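Local atomic coordinates of probable UbiX-like flavin prenyltransferase (Escherichia coli, PDB entry 1SBZ), a protein that probably prenylates reduced FMN with dimethylallyl phosphate, making the prenyl-FMN cofactor used by a partner phenolic acid decarboxylase. Residues 1-13 / 19-31. Sequence-based numbering, arbitrary orientation.
With FMN (flavin mononucleotide), chain H.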
loop_
_atom_site.group_PDB
_atom_site.type_symbol
_atom_site.label_atom_id
_atom_site.label_comp_id
_atom_site.label_asym_id
_atom_site.label_seq_id
_atom_site.Cartn_x
_atom_site.Cartn_y
_atom_site.Cartn_z
HETATM N N MSE D 1 26.938 -26.268 16.850
HETATM C CA MSE D 1 26.007 -25.098 16.866
HETATM C C MSE D 1 26.670 -23.846 17.437
HETATM O O MSE D 1 27.109 -23.836 18.591
HETATM C CB MSE D 1 24.718 -25.436 17.632
HETATM C CG MSE D 1 23.881 -24.227 18.061
HETATM SE SE MSE D 1 21.949 -24.526 18.131
HETATM C CE MSE D 1 21.923 -26.512 18.271
ATOM N N LYS D 2 26.736 -22.798 16.618
ATOM C CA LYS D 2 27.284 -21.512 17.045
ATOM C C LYS D 2 26.170 -20.475 17.116
ATOM O O LYS D 2 25.518 -20.191 16.115
ATOM C CB LYS D 2 28.384 -21.024 16.099
ATOM C CG LYS D 2 29.608 -21.916 15.995
ATOM C CD LYS D 2 30.677 -21.207 15.173
ATOM C CE LYS D 2 31.489 -22.181 14.325
ATOM N NZ LYS D 2 31.988 -21.518 13.072
ATOM N N LEU D 3 25.956 -19.922 18.306
ATOM C CA LEU D 3 24.911 -18.919 18.518
ATOM C C LEU D 3 25.495 -17.591 18.943
ATOM O O LEU D 3 26.383 -17.539 19.802
ATOM C CB LEU D 3 23.907 -19.378 19.580
ATOM C CG LEU D 3 23.025 -20.592 19.295
ATOM C CD1 LEU D 3 22.132 -20.889 20.505
ATOM C CD2 LEU D 3 22.187 -20.357 18.049
ATOM N N ILE D 4 24.993 -16.521 18.331
ATOM C CA ILE D 4 25.289 -15.177 18.783
ATOM C C ILE D 4 24.213 -14.733 19.777
ATOM O O ILE D 4 23.014 -14.932 19.551
ATOM C CB ILE D 4 25.378 -14.186 17.599
ATOM C CG1 ILE D 4 26.366 -14.689 16.538
ATOM C CG2 ILE D 4 25.771 -12.795 18.093
ATOM C CD1 ILE D 4 26.269 -13.962 15.198
ATOM N N VAL D 5 24.661 -14.140 20.878
ATOM C CA VAL D 5 23.781 -13.632 21.918
ATOM C C VAL D 5 24.079 -12.149 22.075
ATOM O O VAL D 5 25.151 -11.761 22.546
ATOM C CB VAL D 5 23.960 -14.399 23.261
ATOM C CG1 VAL D 5 23.075 -13.815 24.356
ATOM C CG2 VAL D 5 23.653 -15.888 23.085
ATOM N N GLY D 6 23.144 -11.318 21.626
ATOM C CA GLY D 6 23.255 -9.882 21.821
ATOM C C GLY D 6 22.490 -9.524 23.078
ATOM O O GLY D 6 21.425 -10.077 23.333
HETATM N N MSE D 7 23.039 -8.622 23.882
HETATM C CA MSE D 7 22.299 -8.096 25.020
HETATM C C MSE D 7 22.215 -6.604 24.900
HETATM O O MSE D 7 23.146 -5.946 24.443
HETATM C CB MSE D 7 22.922 -8.501 26.353
HETATM C CG MSE D 7 22.750 -9.970 26.688
HETATM SE SE MSE D 7 23.245 -10.364 28.537
HETATM C CE MSE D 7 21.929 -9.286 29.504
ATOM N N THR D 8 21.099 -6.070 25.364
ATOM C CA THR D 8 20.725 -4.713 25.058
ATOM C C THR D 8 20.073 -4.039 26.279
ATOM O O THR D 8 19.588 -4.725 27.172
ATOM C CB THR D 8 19.830 -4.805 23.804
ATOM O OG1 THR D 8 20.603 -4.454 22.645
ATOM C CG2 THR D 8 18.733 -3.860 23.824
ATOM N N GLY D 9 20.076 -2.707 26.312
ATOM C CA GLY D 9 19.705 -1.943 27.506
ATOM C C GLY D 9 18.221 -1.788 27.803
ATOM O O GLY D 9 17.780 -0.725 28.224
ATOM N N ALA D 10 17.448 -2.841 27.582
ATOM C CA ALA D 10 16.075 -2.881 28.064
ATOM C C ALA D 10 16.068 -3.558 29.427
ATOM O O ALA D 10 16.906 -4.423 29.711
ATOM C CB ALA D 10 15.175 -3.627 27.089
ATOM N N THR D 11 15.131 -3.169 30.283
ATOM C CA THR D 11 15.022 -3.843 31.561
ATOM C C THR D 11 14.741 -5.325 31.273
ATOM O O THR D 11 14.019 -5.658 30.339
ATOM C CB THR D 11 13.983 -3.154 32.482
ATOM O OG1 THR D 11 13.860 -3.894 33.700
ATOM C CG2 THR D 11 12.574 -3.179 31.884
ATOM N N GLY D 12 15.379 -6.211 32.022
ATOM C CA GLY D 12 15.291 -7.629 31.728
ATOM C C GLY D 12 16.637 -8.280 31.492
ATOM O O GLY D 12 16.719 -9.315 30.820
ATOM N N ALA D 13 17.694 -7.688 32.054
ATOM C CA ALA D 13 19.028 -8.301 32.001
ATOM C C ALA D 13 19.080 -9.715 32.609
ATOM O O ALA D 13 19.832 -10.555 32.108
ATOM C CB ALA D 13 20.079 -7.394 32.640
ATOM N N LEU D 19 19.656 -17.092 30.113
ATOM C CA LEU D 19 19.818 -17.765 28.825
ATOM C C LEU D 19 21.279 -18.160 28.593
ATOM O O LEU D 19 21.559 -19.262 28.105
ATOM C CB LEU D 19 19.278 -16.905 27.678
ATOM C CG LEU D 19 19.470 -17.404 26.239
ATOM C CD1 LEU D 19 18.177 -17.280 25.452
ATOM C CD2 LEU D 19 20.596 -16.638 25.561
ATOM N N LEU D 20 22.196 -17.257 28.947
ATOM C CA LEU D 20 23.629 -17.529 28.848
ATOM C C LEU D 20 24.070 -18.641 29.791
ATOM O O LEU D 20 24.922 -19.455 29.431
ATOM C CB LEU D 20 24.454 -16.264 29.113
ATOM C CG LEU D 20 24.605 -15.236 27.994
ATOM C CD1 LEU D 20 25.237 -13.975 28.553
ATOM C CD2 LEU D 20 25.434 -15.784 26.843
ATOM N N GLN D 21 23.496 -18.668 30.994
ATOM C CA GLN D 21 23.744 -19.749 31.951
ATOM C C GLN D 21 23.298 -21.105 31.398
ATOM O O GLN D 21 24.053 -22.076 31.447
ATOM C CB GLN D 21 23.032 -19.471 33.276
ATOM C CG GLN D 21 23.752 -18.480 34.184
ATOM C CD GLN D 21 22.867 -17.947 35.298
ATOM O OE1 GLN D 21 21.643 -18.095 35.258
ATOM N NE2 GLN D 21 23.485 -17.321 36.291
ATOM N N ALA D 22 22.072 -21.161 30.877
ATOM C CA ALA D 22 21.516 -22.386 30.293
ATOM C C ALA D 22 22.323 -22.876 29.088
ATOM O O ALA D 22 22.475 -24.082 28.885
ATOM C CB ALA D 22 20.055 -22.180 29.907
ATOM N N LEU D 23 22.833 -21.932 28.298
ATOM C CA LEU D 23 23.683 -22.247 27.150
ATOM C C LEU D 23 25.030 -22.832 27.576
ATOM O O LEU D 23 25.552 -23.742 26.920
ATOM C CB LEU D 23 23.882 -21.006 26.271
ATOM C CG LEU D 23 23.044 -20.791 25.001
ATOM C CD1 LEU D 23 21.619 -21.306 25.102
ATOM C CD2 LEU D 23 23.040 -19.322 24.613
ATOM N N ARG D 24 25.574 -22.316 28.682
ATOM C CA ARG D 24 26.842 -22.794 29.251
ATOM C C ARG D 24 26.781 -24.279 29.634
ATOM O O ARG D 24 27.794 -24.976 29.611
ATOM C CB ARG D 24 27.237 -21.942 30.465
ATOM C CG ARG D 24 28.728 -21.953 30.827
ATOM C CD ARG D 24 29.662 -21.663 29.650
ATOM N NE ARG D 24 30.901 -20.989 30.049
ATOM C CZ ARG D 24 31.918 -20.730 29.224
ATOM N NH1 ARG D 24 31.859 -21.090 27.945
ATOM N NH2 ARG D 24 33.002 -20.111 29.678
ATOM N N GLU D 25 25.584 -24.752 29.963
ATOM C CA GLU D 25 25.367 -26.140 30.353
ATOM C C GLU D 25 25.155 -27.069 29.149
ATOM O O GLU D 25 24.766 -28.227 29.310
ATOM C CB GLU D 25 24.179 -26.236 31.322
ATOM C CG GLU D 25 24.332 -25.428 32.609
ATOM C CD GLU D 25 25.502 -25.883 33.470
ATOM O OE1 GLU D 25 25.707 -27.108 33.614
ATOM O OE2 GLU D 25 26.222 -25.012 34.006
HETATM N N MSE D 26 25.408 -26.554 27.947
HETATM C CA MSE D 26 25.297 -27.343 26.717
HETATM C C MSE D 26 26.625 -27.271 25.959
HETATM O O MSE D 26 26.950 -26.235 25.371
HETATM C CB MSE D 26 24.131 -26.850 25.848
HETATM C CG MSE D 26 22.787 -26.765 26.583
HETATM SE SE MSE D 26 21.297 -26.012 25.540
HETATM C CE MSE D 26 22.255 -24.664 24.568
ATOM N N PRO D 27 27.391 -28.366 25.984
ATOM C CA PRO D 27 28.771 -28.374 25.480
ATOM C C PRO D 27 28.868 -28.286 23.958
ATOM O O PRO D 27 29.881 -27.827 23.427
ATOM C CB PRO D 27 29.318 -29.726 25.964
ATOM C CG PRO D 27 28.301 -30.243 26.943
ATOM C CD PRO D 27 26.987 -29.692 26.488
ATOM N N ASN D 28 27.816 -28.724 23.277
ATOM C CA ASN D 28 27.715 -28.662 21.815
ATOM C C ASN D 28 27.495 -27.245 21.268
ATOM O O ASN D 28 27.453 -27.045 20.050
ATOM C CB ASN D 28 26.572 -29.571 21.341
ATOM C CG ASN D 28 25.294 -29.378 22.154
ATOM O OD1 ASN D 28 25.341 -29.248 23.384
ATOM N ND2 ASN D 28 24.145 -29.366 21.472
ATOM N N VAL D 29 27.359 -26.274 22.173
ATOM C CA VAL D 29 26.985 -24.907 21.808
ATOM C C VAL D 29 28.086 -23.893 22.132
ATOM O O VAL D 29 28.486 -23.730 23.284
ATOM C CB VAL D 29 25.638 -24.493 22.467
ATOM C CG1 VAL D 29 25.285 -23.048 22.140
ATOM C CG2 VAL D 29 24.522 -25.423 22.021
ATOM N N GLU D 30 28.568 -23.229 21.088
ATOM C CA GLU D 30 29.539 -22.154 21.208
ATOM C C GLU D 30 28.800 -20.816 21.167
ATOM O O GLU D 30 28.033 -20.552 20.240
ATOM C CB GLU D 30 30.550 -22.254 20.068
ATOM C CG GLU D 30 31.590 -21.148 20.016
ATOM C CD GLU D 30 32.512 -21.310 18.830
ATOM O OE1 GLU D 30 33.130 -22.386 18.704
ATOM O OE2 GLU D 30 32.616 -20.368 18.014
ATOM N N THR D 31 29.023 -19.980 22.176
ATOM C CA THR D 31 28.286 -18.726 22.292
ATOM C C THR D 31 29.174 -17.526 22.023
ATOM O O THR D 31 30.292 -17.440 22.531
ATOM C CB THR D 31 27.597 -18.598 23.673
ATOM O OG1 THR D 31 28.568 -18.756 24.713
ATOM C CG2 THR D 31 26.638 -19.758 23.907
HETATM N N1 FMN H . 14.455 0.806 26.412
HETATM C C2 FMN H . 13.473 0.001 25.883
HETATM O O2 FMN H . 13.264 0.067 24.678
HETATM N N3 FMN H . 12.750 -0.847 26.700
HETATM C C4 FMN H . 13.024 -0.891 28.062
HETATM O O4 FMN H . 12.560 -1.822 28.728
HETATM C C4A FMN H . 14.031 -0.068 28.598
HETATM N N5 FMN H . 14.339 -0.083 29.949
HETATM C C5A FMN H . 15.345 0.736 30.453
HETATM C C6 FMN H . 15.655 0.713 31.816
HETATM C C7 FMN H . 16.670 1.533 32.331
HETATM C C7M FMN H . 17.219 1.212 33.698
HETATM C C8 FMN H . 17.378 2.383 31.471
HETATM C C8M FMN H . 18.637 3.085 31.917
HETATM C C9 FMN H . 17.065 2.400 30.116
HETATM C C9A FMN H . 16.054 1.580 29.600
HETATM N N10 FMN H . 15.746 1.608 28.242
HETATM C C10 FMN H . 14.742 0.788 27.754
HETATM C "C1'" FMN H . 16.307 2.698 27.369
HETATM C "C2'" FMN H . 17.468 2.149 26.544
HETATM O "O2'" FMN H . 18.444 1.611 27.412
HETATM C "C3'" FMN H . 18.067 3.205 25.609
HETATM O "O3'" FMN H . 17.155 3.474 24.553
HETATM C "C4'" FMN H . 19.438 2.815 25.042
HETATM O "O4'" FMN H . 19.869 3.753 24.074
HETATM C "C5'" FMN H . 19.442 1.435 24.393
HETATM O "O5'" FMN H . 20.661 1.235 23.697
HETATM P P FMN H . 21.082 -0.268 23.300
HETATM O O1P FMN H . 21.452 -0.987 24.581
HETATM O O2P FMN H . 22.242 -0.167 22.355
HETATM O O3P FMN H . 19.907 -0.953 22.630
#
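Val5 pushes its two methyls into the sheet-facing side of helix 13-24, overlapping Leu19, Leu20 and, one turn on, Leu23. Val5 CG2 lies 3.8 Å from Leu23 CD2, while CG1, set anti to the backbone N (chi1 178°), touches CD2 of both Leu19 and Leu20. Two residues on, the selenium of Met7 rests 4.1 Å from Leu20 CD1, its chain crossing that leucine at a slant. Towards the start of the strand, Leu3 CD1 meets Val29 CG1 at 4.2 Å, so the apolar layer reaches the end of the turn after the helix. The returning chain then pairs in parallel with the first strand: Glu30 N donates to Met1 O (3.0 Å) and Leu3 N to Glu30 O (2.9 Å), both nearly straight. On the other face of the sheet the Lys2 methylenes run alongside Glu30, Lys2 CD 3.5 Å from Glu30 OE2, while Lys2 NZ hydrogen-bonds to Arg77 O and Glu30 OE2 to His32 NE2. Beyond the strand, Gly9 N binds FMN O1P at 2.8 Å. This is the first beta-alpha-beta unit of a Rossmann-like flavoprotein fold, its helix antiparallel to strand 2-7, which lies between strands 30-35 and 80-86, with helix 158-170 against Leu19 and Leu23.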